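Spore germination protein GerM (PDB 6GZB) is of unknown molecular function but affects both sporulation and germination in Bacillus subtilis. Local coordinates at residues A[66-71]-A[335-340]; A[56-61]-A[94-99]; A[81-86]-A[144-149]. All blocks are in the same frame, centred on the assembly; numbering follows the deposited sequence.

Overall arrangement
All three contacts bear on the N-terminal GerMN domain, and their chemistry changes with place. Contact 1 is largely buried and mostly polar: the C-terminal tail lends backbone and side-chain hydrogen bonds to strand 65-73, an outer strand of its sheet. Contact 2 belongs to the same sheet, whose strand 51-60 lies next to 65-73, but it is only partly buried and rests on leucine and proline contacts and a glycine carbonyl. Contact 3, also buried, joins helices 78-84 and 136-147 through methyl groups, with no hydrogen bond between its segments. Backbone hydrogen bonds of Val66 with Leu58 and Gln68 with Leu56 join contacts 1 and 2, whereas Tyr57 N ties contact 2 to Thr146 OG1 of contact 3.

Contact 1 of 3, residues A[66-71]-A[335-340]; sequences VAQTLP and QVNTGS
Val66 opens the contact by laying CG1 3.6 Å from Asn337 ND2, where the C-terminal tail of the chain joins the outer strand 65-73 of an N-terminal GerMN domain sheet through a single parallel beta bridge. At Ala67 the carbonyl does the work: its O takes a hydrogen bond from Asn337 ND2 at 2.9 Å and lies in the plane of that amide, whose OD1 is bonded to Tyr215 N. The same Ala67 O accepts a second bond, from Gln68 NE2. Ala67 CB meets Val336 CG1 at 4.2 Å. Gln68 starts away from the tail, yet a bend at chi2 (-76°) returns its amide, with NE2 3.6 Å from Asn337 CB; one water links NE2 to Thr338 O, another OE1 to Ser340 N. Thr69 carries the bridge itself. Its N donates to Asn337 O at 2.9 Å, and its O receives Gly339 N at 2.9 Å. With OG1 set beside its own N (chi1 -73°), the hydroxyl donates to Val336 O, one residue before Asn337, at 2.7 Å. Beyond it, Leu70 places CD2 3.9 Å from Gly339 CA.

Contact 2 of 3, residues A[56-61]-A[94-99]; sequences LYLIDK and EILPNG
The loop that leads from helix 78-84 into the short strand 100-101 packs beside strand 51-60 of the antiparallel sheet in the N-terminal GerMN domain, touching it first through Leu58 and Leu96 and last through Gly99. Over the touching parts, 58-61 and 96-99, the two backbones run in similar directions, 32° apart. Leu58 faces the loop and presents one methyl, CD1, to two neighbours: Leu96 CD1 at 3.8 Å and the ring carbon Pro97 CD at 4.3 Å. Leu96 reaches this place because its CG stands opposite its own N (chi1 -165°), which carries the branch to the strand although the side chain starts off to one side. Pro97 also lies on Gln68 of the adjoining strand, so the loop spans both strands. Farther along, contact passes to the backbone. Gly99 has positive phi, a conformation suited to glycine, and its own O turns to the strand end. The carboxylate of Asp60 leads elsewhere: OD1 accepts from Asn62 N in an Asx turn and from Tyr64 N, while OD2 bonds to Tyr214 OH. Gly99 O approaches Asp60 CA at 3.3 Å in a CA-H...O contact and lies 3.0 Å from Lys61 N.

Contact 3 of 3, residues A[81-86]-A[144-149]; sequences QALEYL and TWTLTQ
Ala82 and Thr146 mark the close approach of two helices of the N-terminal GerMN domain, 78-84 and 136-147, their CA atoms 6.9 Å apart across a buried interface. The apolar contacts come first. Thr146 turns its methyl to the partner helix, and CG2 rests 3.7 Å from Ala82 CB, a side chain small enough to let the backbones draw near. At the next residue of each helix, Leu83 and Leu147 cross at about a right angle with their branched ends in mutual contact: Leu83 CG is 4.0 Å from Leu147 CD2, and Leu83 CD2 is equally far from Leu147 CG. Both leucines also touch Ala122 of strand 119-124, so the helix pair and the sheet share one core.

A mixed contact follows where Leu86 and Thr146 meet tip to tip, Leu86 CD1 lying 3.8 Å from Thr146 OG1. The hydroxyl of Thr146, a buried residue, is hydrogen-bonded to Ser142 O within its own helix and to Tyr57 N of strand 51-60. Leu86 also touches Leu56 and Leu58 of the same strand.

No hydrogen bond crosses between the two segments; the amide of Gln149 is bonded instead within 144-149 and to strand 51-60. Gln149 sets its CG between its own N and carbonyl carbon (chi1 79°), and its amide returns to the helix, where NE2 donates to Thr146 O at 2.8 Å, meeting a lone pair of that carbonyl within its plane. Gln149 NE2 also bonds to Glu55 O, and it lies 4.5 Å from Ala82 CB.

Contact 1 of 3, residues A[66-71]-A[335-340]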
loop_
_atom_site.group_PDB
_atom_site.type_symbol
_atom_site.label_atom_id
_atom_site.label_comp_id
_atom_site.label_asym_id
_atom_site.label_seq_id
_atom_site.Cartn_x
_atom_site.Cartn_y
_atom_site.Cartn_z
ATOM N N VAL A 66 1.362 -6.786 1.591
ATOM C CA VAL A 66 2.369 -5.989 0.896
ATOM C C VAL A 66 2.256 -6.218 -0.603
ATOM O O VAL A 66 2.085 -7.351 -1.050
ATOM C CB VAL A 66 3.807 -6.411 1.276
ATOM C CG1 VAL A 66 4.797 -5.407 0.714
ATOM C CG2 VAL A 66 3.971 -6.551 2.782
ATOM N N ALA A 67 2.410 -5.152 -1.375
ATOM C CA ALA A 67 2.447 -5.260 -2.830
ATOM C C ALA A 67 3.734 -5.967 -3.254
ATOM O O ALA A 67 4.813 -5.628 -2.784
ATOM C CB ALA A 67 2.377 -3.874 -3.467
ATOM N N GLN A 68 3.596 -6.974 -4.114
ATOM C CA GLN A 68 4.700 -7.462 -4.919
ATOM C C GLN A 68 4.327 -7.401 -6.386
ATOM O O GLN A 68 3.334 -7.994 -6.805
ATOM C CB GLN A 68 5.064 -8.890 -4.532
ATOM C CG GLN A 68 5.696 -9.004 -3.157
ATOM C CD GLN A 68 7.136 -8.540 -3.155
ATOM O OE1 GLN A 68 8.033 -9.273 -3.581
ATOM N NE2 GLN A 68 7.365 -7.306 -2.702
ATOM N N THR A 69 5.098 -6.633 -7.156
ATOM C CA THR A 69 4.788 -6.426 -8.567
ATOM C C THR A 69 5.448 -7.499 -9.413
ATOM O O THR A 69 6.664 -7.670 -9.377
ATOM C CB THR A 69 5.201 -5.022 -9.034
ATOM O OG1 THR A 69 4.287 -4.061 -8.486
ATOM C CG2 THR A 69 5.149 -4.924 -10.555
ATOM N N LEU A 70 4.619 -8.290 -10.085
ATOM C CA LEU A 70 5.044 -9.560 -10.663
ATOM C C LEU A 70 4.485 -9.720 -12.074
ATOM O O LEU A 70 3.447 -9.147 -12.395
ATOM C CB LEU A 70 4.581 -10.720 -9.780
ATOM C CG LEU A 70 5.292 -10.799 -8.435
ATOM C CD1 LEU A 70 4.584 -11.776 -7.508
ATOM C CD2 LEU A 70 6.755 -11.173 -8.636
ATOM N N PRO A 71 5.181 -10.495 -12.923
ATOM C CA PRO A 71 4.794 -10.654 -14.325
ATOM C C PRO A 71 3.609 -11.594 -14.502
ATOM O O PRO A 71 3.691 -12.763 -14.147
ATOM C CB PRO A 71 6.048 -11.258 -14.968
ATOM C CG PRO A 71 6.710 -12.010 -13.871
ATOM C CD PRO A 71 6.380 -11.286 -12.588
ATOM N N GLN A 335 6.249 0.756 -10.955
ATOM C CA GLN A 335 6.168 -0.565 -10.348
ATOM C C GLN A 335 6.498 -0.464 -8.869
ATOM O O GLN A 335 7.635 -0.186 -8.500
ATOM C CB GLN A 335 7.149 -1.521 -11.037
ATOM C CG GLN A 335 6.819 -1.758 -12.500
ATOM C CD GLN A 335 7.772 -2.719 -13.179
ATOM O OE1 GLN A 335 8.509 -3.461 -12.528
ATOM N NE2 GLN A 335 7.753 -2.716 -14.500
ATOM N N VAL A 336 5.499 -0.691 -8.023
ATOM C CA VAL A 336 5.708 -0.722 -6.578
ATOM C C VAL A 336 6.228 -2.098 -6.149
ATOM O O VAL A 336 5.558 -3.103 -6.351
ATOM C CB VAL A 336 4.396 -0.423 -5.831
ATOM C CG1 VAL A 336 4.608 -0.480 -4.321
ATOM C CG2 VAL A 336 3.846 0.931 -6.255
ATOM N N ASN A 337 7.427 -2.145 -5.573
ATOM C CA ASN A 337 7.948 -3.393 -4.994
ATOM C C ASN A 337 8.055 -4.491 -6.056
ATOM O O ASN A 337 7.444 -5.554 -5.935
ATOM C CB ASN A 337 7.025 -3.894 -3.875
ATOM C CG ASN A 337 7.023 -2.994 -2.654
ATOM O OD1 ASN A 337 7.950 -2.224 -2.435
ATOM N ND2 ASN A 337 6.019 -3.167 -1.799
ATOM N N THR A 338 8.818 -4.239 -7.107
ATOM C CA THR A 338 9.073 -5.271 -8.098
ATOM C C THR A 338 9.602 -6.488 -7.375
ATOM O O THR A 338 10.463 -6.373 -6.514
ATOM C CB THR A 338 10.085 -4.798 -9.158
ATOM O OG1 THR A 338 9.559 -3.638 -9.809
ATOM C CG2 THR A 338 10.314 -5.886 -10.198
ATOM N N GLY A 339 8.974 -7.628 -7.614
ATOM C CA GLY A 339 9.359 -8.854 -6.938
ATOM C C GLY A 339 10.589 -9.501 -7.550
ATOM O O GLY A 339 10.946 -9.219 -8.695
ATOM N N SER A 340 11.251 -10.351 -6.767
ATOM C CA SER A 340 12.311 -11.229 -7.277
ATOM C C SER A 340 11.962 -12.689 -7.034
ATOM O O SER A 340 11.716 -13.108 -5.908
ATOM C CB SER A 340 13.640 -10.920 -6.597
ATOM O OG SER A 340 14.087 -9.626 -6.955
HETATM O O HOH W 1 10.008 -5.951 -3.879
HETATM O O HOH W 2 10.682 -10.079 -3.799
#

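Contact 2 of 3, residues A[56-61]-A[94-99]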
loop_
_atom_site.group_PDB
_atom_site.type_symbol
_atom_site.label_atom_id
_atom_site.label_comp_id
_atom_site.label_asym_id
_atom_site.label_seq_id
_atom_site.Cartn_x
_atom_site.Cartn_y
_atom_site.Cartn_z
ATOM N N LEU A 56 0.465 -7.646 -6.879
ATOM C CA LEU A 56 -0.234 -8.642 -6.078
ATOM C C LEU A 56 0.020 -8.359 -4.606
ATOM O O LEU A 56 1.169 -8.268 -4.174
ATOM C CB LEU A 56 0.237 -10.052 -6.426
ATOM C CG LEU A 56 0.134 -10.468 -7.890
ATOM C CD1 LEU A 56 0.692 -11.876 -8.055
ATOM C CD2 LEU A 56 -1.304 -10.399 -8.380
ATOM N N TYR A 57 -1.054 -8.235 -3.835
ATOM C CA TYR A 57 -0.924 -7.948 -2.417
ATOM C C TYR A 57 -0.827 -9.249 -1.629
ATOM O O TYR A 57 -1.830 -9.879 -1.271
ATOM C CB TYR A 57 -2.058 -7.028 -1.934
ATOM C CG TYR A 57 -1.800 -5.581 -2.316
ATOM C CD1 TYR A 57 -1.988 -5.152 -3.623
ATOM C CD2 TYR A 57 -1.150 -4.723 -1.445
ATOM C CE1 TYR A 57 -1.649 -3.865 -4.013
ATOM C CE2 TYR A 57 -0.807 -3.440 -1.830
ATOM C CZ TYR A 57 -1.042 -3.021 -3.121
ATOM O OH TYR A 57 -0.681 -1.739 -3.504
ATOM N N LEU A 58 0.413 -9.682 -1.441
ATOM C CA LEU A 58 0.703 -10.942 -0.779
ATOM C C LEU A 58 0.958 -10.699 0.702
ATOM O O LEU A 58 0.945 -9.557 1.167
ATOM C CB LEU A 58 1.932 -11.595 -1.432
ATOM C CG LEU A 58 1.825 -11.805 -2.941
ATOM C CD1 LEU A 58 3.140 -12.315 -3.503
ATOM C CD2 LEU A 58 0.686 -12.756 -3.285
ATOM N N ILE A 59 1.211 -11.779 1.439
ATOM C CA ILE A 59 1.523 -11.671 2.854
ATOM C C ILE A 59 2.990 -12.004 3.097
ATOM O O ILE A 59 3.454 -13.072 2.732
ATOM C CB ILE A 59 0.618 -12.598 3.678
ATOM C CG1 ILE A 59 -0.857 -12.238 3.435
ATOM C CG2 ILE A 59 0.953 -12.479 5.160
ATOM C CD1 ILE A 59 -1.839 -13.290 3.887
ATOM N N ASP A 60 3.723 -11.084 3.707
ATOM C CA ASP A 60 5.141 -11.308 3.968
ATOM C C ASP A 60 5.360 -12.114 5.253
ATOM O O ASP A 60 4.402 -12.530 5.912
ATOM C CB ASP A 60 5.930 -9.984 3.948
ATOM C CG ASP A 60 6.016 -9.299 5.300
ATOM O OD1 ASP A 60 5.271 -9.658 6.249
ATOM O OD2 ASP A 60 6.806 -8.324 5.375
ATOM N N LYS A 61 6.616 -12.418 5.554
ATOM C CA LYS A 61 6.907 -13.429 6.566
ATOM C C LYS A 61 6.564 -12.945 7.959
ATOM O O LYS A 61 6.455 -13.745 8.884
ATOM C CB LYS A 61 8.366 -13.877 6.508
ATOM C CG LYS A 61 9.379 -12.779 6.747
ATOM C CD LYS A 61 10.776 -13.374 6.897
ATOM C CE LYS A 61 11.791 -12.693 5.996
ATOM N NZ LYS A 61 11.971 -11.258 6.338
ATOM N N GLU A 94 4.629 -20.340 -9.066
ATOM C CA GLU A 94 5.800 -20.322 -9.936
ATOM C C GLU A 94 6.573 -19.010 -9.846
ATOM O O GLU A 94 7.760 -18.973 -10.164
ATOM C CB GLU A 94 5.390 -20.562 -11.394
ATOM C CG GLU A 94 4.690 -21.890 -11.640
ATOM C CD GLU A 94 5.515 -23.083 -11.190
ATOM O OE1 GLU A 94 6.558 -23.363 -11.822
ATOM O OE2 GLU A 94 5.123 -23.739 -10.199
ATOM N N ILE A 95 5.902 -17.934 -9.439
ATOM C CA ILE A 95 6.534 -16.619 -9.412
ATOM C C ILE A 95 6.534 -16.007 -8.019
ATOM O O ILE A 95 6.801 -14.818 -7.858
ATOM C CB ILE A 95 5.858 -15.650 -10.398
ATOM C CG1 ILE A 95 4.348 -15.615 -10.167
ATOM C CG2 ILE A 95 6.152 -16.073 -11.830
ATOM C CD1 ILE A 95 3.622 -14.570 -10.984
ATOM N N LEU A 96 6.273 -16.834 -7.015
ATOM C CA LEU A 96 6.172 -16.371 -5.630
ATOM C C LEU A 96 7.553 -16.022 -5.097
ATOM O O LEU A 96 8.418 -16.877 -5.014
ATOM C CB LEU A 96 5.547 -17.470 -4.765
ATOM C CG LEU A 96 5.030 -17.103 -3.372
ATOM C CD1 LEU A 96 3.942 -16.051 -3.469
ATOM C CD2 LEU A 96 4.502 -18.344 -2.672
ATOM N N PRO A 97 7.767 -14.759 -4.715
ATOM C CA PRO A 97 9.047 -14.413 -4.115
ATOM C C PRO A 97 9.260 -15.061 -2.755
ATOM O O PRO A 97 8.306 -15.273 -1.994
ATOM C CB PRO A 97 8.974 -12.888 -3.975
ATOM C CG PRO A 97 7.998 -12.467 -5.016
ATOM C CD PRO A 97 6.991 -13.569 -5.086
ATOM N N ASN A 98 10.523 -15.276 -2.418
ATOM C CA ASN A 98 10.896 -15.752 -1.096
ATOM C C ASN A 98 10.448 -14.748 -0.033
ATOM O O ASN A 98 10.630 -13.540 -0.184
ATOM C CB ASN A 98 12.417 -15.956 -1.006
ATOM C CG ASN A 98 12.919 -17.092 -1.890
ATOM O OD1 ASN A 98 12.190 -18.031 -2.209
ATOM N ND2 ASN A 98 14.185 -17.015 -2.273
ATOM N N GLY A 99 9.932 -15.267 1.077
ATOM C CA GLY A 99 9.516 -14.440 2.203
ATOM C C GLY A 99 8.082 -13.945 2.074
ATOM O O GLY A 99 7.651 -13.068 2.824
#

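Contact 3 of 3, residues A[81-86]-A[144-149]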
loop_
_atom_site.group_PDB
_atom_site.type_symbol
_atom_site.label_atom_id
_atom_site.label_comp_id
_atom_site.label_asym_id
_atom_site.label_seq_id
_atom_site.Cartn_x
_atom_site.Cartn_y
_atom_site.Cartn_z
ATOM N N GLN A 81 -7.854 -11.995 -13.246
ATOM C CA GLN A 81 -6.579 -12.697 -13.298
ATOM C C GLN A 81 -5.737 -12.357 -12.074
ATOM O O GLN A 81 -5.113 -13.232 -11.477
ATOM C CB GLN A 81 -5.824 -12.317 -14.566
ATOM C CG GLN A 81 -4.506 -13.057 -14.729
ATOM C CD GLN A 81 -3.627 -12.418 -15.768
ATOM O OE1 GLN A 81 -3.525 -11.193 -15.845
ATOM N NE2 GLN A 81 -3.009 -13.246 -16.603
ATOM N N ALA A 82 -5.733 -11.080 -11.699
ATOM C CA ALA A 82 -4.957 -10.629 -10.548
ATOM C C ALA A 82 -5.383 -11.375 -9.278
ATOM O O ALA A 82 -4.541 -11.843 -8.519
ATOM C CB ALA A 82 -5.113 -9.130 -10.363
ATOM N N LEU A 83 -6.687 -11.543 -9.087
ATOM C CA LEU A 83 -7.193 -12.292 -7.941
ATOM C C LEU A 83 -6.824 -13.772 -8.025
ATOM O O LEU A 83 -6.542 -14.405 -7.008
ATOM C CB LEU A 83 -8.708 -12.151 -7.834
ATOM C CG LEU A 83 -9.220 -10.740 -7.525
ATOM C CD1 LEU A 83 -10.713 -10.799 -7.227
ATOM C CD2 LEU A 83 -8.476 -10.124 -6.352
ATOM N N GLU A 84 -6.845 -14.329 -9.229
ATOM C CA GLU A 84 -6.469 -15.731 -9.426
ATOM C C GLU A 84 -5.026 -15.963 -9.017
ATOM O O GLU A 84 -4.654 -17.059 -8.588
ATOM C CB GLU A 84 -6.670 -16.150 -10.890
ATOM C CG GLU A 84 -8.076 -16.645 -11.197
ATOM C CD GLU A 84 -8.446 -16.579 -12.672
ATOM O OE1 GLU A 84 -9.615 -16.872 -13.001
ATOM O OE2 GLU A 84 -7.594 -16.208 -13.505
ATOM N N TYR A 85 -4.212 -14.919 -9.137
ATOM C CA TYR A 85 -2.804 -15.015 -8.759
ATOM C C TYR A 85 -2.571 -14.705 -7.285
ATOM O O TYR A 85 -1.429 -14.588 -6.842
ATOM C CB TYR A 85 -1.966 -14.100 -9.644
ATOM C CG TYR A 85 -1.497 -14.780 -10.911
ATOM C CD1 TYR A 85 -2.358 -14.962 -11.985
ATOM C CD2 TYR A 85 -0.205 -15.269 -11.023
ATOM C CE1 TYR A 85 -1.936 -15.585 -13.141
ATOM C CE2 TYR A 85 0.231 -15.869 -12.188
ATOM C CZ TYR A 85 -0.647 -16.046 -13.233
ATOM O OH TYR A 85 -0.240 -16.670 -14.386
ATOM N N LEU A 86 -3.656 -14.605 -6.520
ATOM C CA LEU A 86 -3.566 -14.572 -5.067
ATOM C C LEU A 86 -3.839 -15.951 -4.466
ATOM O O LEU A 86 -3.787 -16.121 -3.251
ATOM C CB LEU A 86 -4.583 -13.579 -4.498
ATOM C CG LEU A 86 -4.426 -12.128 -4.927
ATOM C CD1 LEU A 86 -5.523 -11.278 -4.317
ATOM C CD2 LEU A 86 -3.056 -11.603 -4.526
ATOM N N THR A 144 -8.941 -6.125 -1.773
ATOM C CA THR A 144 -9.305 -4.735 -1.988
ATOM C C THR A 144 -8.186 -3.976 -2.688
ATOM O O THR A 144 -8.426 -3.239 -3.640
ATOM C CB THR A 144 -9.662 -4.031 -0.666
ATOM O OG1 THR A 144 -10.784 -4.690 -0.062
ATOM C CG2 THR A 144 -10.029 -2.576 -0.924
ATOM N N TRP A 145 -6.961 -4.146 -2.206
ATOM C CA TRP A 145 -5.851 -3.372 -2.733
ATOM C C TRP A 145 -5.415 -3.907 -4.090
ATOM O O TRP A 145 -5.016 -3.134 -4.970
ATOM C CB TRP A 145 -4.677 -3.344 -1.755
ATOM C CG TRP A 145 -4.862 -2.358 -0.651
ATOM C CD1 TRP A 145 -5.823 -2.388 0.312
ATOM C CD2 TRP A 145 -4.090 -1.183 -0.408
ATOM N NE1 TRP A 145 -5.722 -1.290 1.116
ATOM C CE2 TRP A 145 -4.656 -0.537 0.712
ATOM C CE3 TRP A 145 -2.973 -0.612 -1.022
ATOM C CZ2 TRP A 145 -4.158 0.665 1.219
ATOM C CZ3 TRP A 145 -2.471 0.588 -0.512
ATOM C CH2 TRP A 145 -3.070 1.215 0.587
ATOM N N THR A 146 -5.563 -5.211 -4.292
ATOM C CA THR A 146 -5.252 -5.797 -5.592
ATOM C C THR A 146 -6.220 -5.314 -6.689
ATOM O O THR A 146 -5.793 -4.916 -7.780
ATOM C CB THR A 146 -5.219 -7.332 -5.539
ATOM O OG1 THR A 146 -4.221 -7.759 -4.605
ATOM C CG2 THR A 146 -4.890 -7.905 -6.909
ATOM N N LEU A 147 -7.512 -5.280 -6.374
ATOM C CA LEU A 147 -8.517 -4.839 -7.338
ATOM C C LEU A 147 -8.396 -3.350 -7.639
ATOM O O LEU A 147 -8.540 -2.931 -8.784
ATOM C CB LEU A 147 -9.931 -5.153 -6.838
ATOM C CG LEU A 147 -10.341 -6.619 -6.960
ATOM C CD1 LEU A 147 -11.722 -6.851 -6.360
ATOM C CD2 LEU A 147 -10.306 -7.043 -8.415
ATOM N N THR A 148 -8.111 -2.551 -6.620
ATOM C CA THR A 148 -8.133 -1.099 -6.772
ATOM C C THR A 148 -6.868 -0.536 -7.384
ATOM O O THR A 148 -6.746 0.679 -7.550
ATOM C CB THR A 148 -8.414 -0.379 -5.433
ATOM O OG1 THR A 148 -7.542 -0.868 -4.412
ATOM C CG2 THR A 148 -9.864 -0.612 -5.012
ATOM N N GLN A 149 -5.938 -1.401 -7.774
ATOM C CA GLN A 149 -4.789 -0.923 -8.544
ATOM C C GLN A 149 -5.218 -0.466 -9.943
ATOM O O GLN A 149 -4.522 0.297 -10.589
ATOM C CB GLN A 149 -3.702 -1.997 -8.653
ATOM C CG GLN A 149 -3.971 -3.065 -9.699
ATOM C CD GLN A 149 -2.949 -4.180 -9.635
ATOM O OE1 GLN A 149 -1.845 -4.035 -10.149
ATOM N NE2 GLN A 149 -3.295 -5.282 -8.970
#